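Local coordinates for hypothetical protein CC0527 (Caulobacter vibrioides, PDB 2O0Q) that is of unknown function but belongs to the DUF952 family of the ADP-ribosyl clan, at residues K6-R10 with A11-A15. Sequence-based numbering, arbitrary orientation.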
loop_
_atom_site.group_PDB
_atom_site.type_symbol
_atom_site.label_atom_id
_atom_site.label_comp_id
_atom_site.label_asym_id
_atom_site.label_seq_id
_atom_site.Cartn_x
_atom_site.Cartn_y
_atom_site.Cartn_z
ATOM N N LYS A 6 0.441 -0.795 -1.540
ATOM C CA LYS A 6 0.357 -0.617 -0.108
ATOM C C LYS A 6 1.749 -0.211 0.339
ATOM O O LYS A 6 2.752 -0.786 -0.104
ATOM C CB LYS A 6 -0.039 -1.925 0.592
ATOM C CG LYS A 6 -0.172 -1.790 2.115
ATOM C CD LYS A 6 -1.366 -0.917 2.496
ATOM C CE LYS A 6 -1.266 -0.402 3.931
ATOM N NZ LYS A 6 -2.439 0.466 4.297
ATOM N N ILE A 7 1.811 0.797 1.196
ATOM C CA ILE A 7 3.074 1.257 1.749
ATOM C C ILE A 7 3.005 0.920 3.235
ATOM O O ILE A 7 2.020 1.246 3.897
ATOM C CB ILE A 7 3.242 2.785 1.575
ATOM C CG1 ILE A 7 3.295 3.123 0.082
ATOM C CG2 ILE A 7 4.510 3.261 2.289
ATOM C CD1 ILE A 7 3.309 4.615 -0.230
ATOM N N LEU A 8 4.028 0.239 3.749
ATOM C CA LEU A 8 4.056 -0.118 5.165
ATOM C C LEU A 8 5.489 -0.281 5.648
ATOM O O LEU A 8 6.421 -0.406 4.848
ATOM C CB LEU A 8 3.266 -1.414 5.425
ATOM C CG LEU A 8 3.913 -2.786 5.185
ATOM C CD1 LEU A 8 2.964 -3.868 5.666
ATOM C CD2 LEU A 8 4.225 -2.994 3.727
ATOM N N SER A 9 5.667 -0.274 6.962
ATOM C CA SER A 9 6.996 -0.413 7.543
ATOM C C SER A 9 7.522 -1.832 7.361
ATOM O O SER A 9 6.750 -2.777 7.187
ATOM C CB SER A 9 6.956 -0.081 9.038
ATOM O OG SER A 9 6.283 -1.092 9.773
ATOM N N ARG A 10 8.841 -1.974 7.396
ATOM C CA ARG A 10 9.470 -3.285 7.263
ATOM C C ARG A 10 8.985 -4.181 8.406
ATOM O O ARG A 10 8.729 -5.373 8.216
ATOM C CB ARG A 10 10.995 -3.131 7.300
ATOM C CG ARG A 10 11.781 -4.419 7.559
ATOM C CD ARG A 10 11.416 -5.542 6.601
ATOM N NE ARG A 10 11.708 -5.225 5.206
ATOM C CZ ARG A 10 11.577 -6.093 4.207
ATOM N NH1 ARG A 10 11.161 -7.328 4.459
ATOM N NH2 ARG A 10 11.853 -5.732 2.959
ATOM N N ALA A 11 8.844 -3.599 9.591
ATOM C CA ALA A 11 8.381 -4.355 10.751
ATOM C C ALA A 11 7.013 -4.964 10.473
ATOM O O ALA A 11 6.782 -6.147 10.726
ATOM C CB ALA A 11 8.305 -3.446 11.973
ATOM N N GLU A 12 6.104 -4.153 9.947
ATOM C CA GLU A 12 4.765 -4.632 9.656
ATOM C C GLU A 12 4.748 -5.704 8.577
ATOM O O GLU A 12 3.967 -6.657 8.656
ATOM C CB GLU A 12 3.865 -3.453 9.279
ATOM C CG GLU A 12 3.517 -2.584 10.485
ATOM C CD GLU A 12 2.848 -1.281 10.102
ATOM O OE1 GLU A 12 3.474 -0.496 9.359
ATOM O OE2 GLU A 12 1.703 -1.041 10.546
ATOM N N TRP A 13 5.616 -5.568 7.579
ATOM C CA TRP A 13 5.671 -6.552 6.506
ATOM C C TRP A 13 6.237 -7.876 7.031
ATOM O O TRP A 13 5.717 -8.946 6.711
ATOM C CB TRP A 13 6.517 -6.025 5.341
ATOM C CG TRP A 13 6.579 -6.954 4.151
ATOM C CD1 TRP A 13 7.694 -7.289 3.438
ATOM C CD2 TRP A 13 5.487 -7.659 3.538
ATOM N NE1 TRP A 13 7.370 -8.159 2.424
ATOM C CE2 TRP A 13 6.023 -8.404 2.460
ATOM C CE3 TRP A 13 4.110 -7.734 3.792
ATOM C CZ2 TRP A 13 5.231 -9.216 1.637
ATOM C CZ3 TRP A 13 3.318 -8.547 2.970
ATOM C CH2 TRP A 13 3.886 -9.276 1.907
ATOM N N ASP A 14 7.296 -7.815 7.840
ATOM C CA ASP A 14 7.863 -9.044 8.393
ATOM C C ASP A 14 6.816 -9.715 9.281
ATOM O O ASP A 14 6.639 -10.938 9.239
ATOM C CB ASP A 14 9.120 -8.760 9.227
ATOM C CG ASP A 14 10.332 -8.434 8.376
ATOM O OD1 ASP A 14 10.336 -8.761 7.171
ATOM O OD2 ASP A 14 11.296 -7.860 8.924
ATOM N N ALA A 15 6.123 -8.906 10.080
ATOM C CA ALA A 15 5.086 -9.412 10.972
ATOM C C ALA A 15 3.983 -10.069 10.151
ATOM O O ALA A 15 3.405 -11.081 10.555
ATOM C CB ALA A 15 4.511 -8.275 11.799
#
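Glu12 OE1 accepts two bonds from Ser9. The hydroxyl Ser9 OG donates a hydrogen bond to Glu12 OE1 at 2.9 Å, and the backbone Ser9 N reaches the same Glu12 OE1 at 3.3 Å. Both donors meet the anti side of the carboxylate, somewhat out of its plane. The hydroxyl is also an acceptor: Glu12 N donates to Ser9 OG at 3.1 Å. Ser9 OG stands between its own backbone N and carbonyl carbon (chi1 71°), which turns it over the start of the helix. Glu12 CG lies beside its backbone N (chi1 -72°), and the extended chain beyond it carries the carboxylate back to Ser9. The bonds Glu12 N to Ser9 OG and Ser9 N to Glu12 OE1 make a capping box, with Ser9 as N-cap of helix 10-19; the hydroxyl-to-carboxylate bond comes in addition. The box lies at the corner where strand 3-9, a central strand of the antiparallel sheet, gives way to the helix at nearly a right angle. The first turn is closed by Trp13 N to Ser9 O at 3.0 Å and Asp14 N to Arg10 O at 2.9 Å.

On another side of the helix, Arg10 bends at chi2 and chi3 and turns its guanidinium toward Asp14. Arg10 NH1 forms a salt bridge with Asp14 OD1 at 3.2 Å. Asp14 OD1 lies in the guanidinium plane, whereas Arg10 NH1 meets it on the syn side of the carboxylate, 30° out of that plane. Arg10 NH2 has its own salt bridge to Asp98, so the arginine joins the helix to strand 93-98. Arg10 NH1 also sits at the edge of the indole, 3.6 Å from Trp13 CD1. Trp13 NE1 bonds to Glu96 on that same strand. Leu8 packs under the corner, with CD1 3.7 Å from Glu12 CB and CD2 near Trp13 CB, and Leu8 and Trp13 both pack on Val57 and Leu59 of strand 56-62.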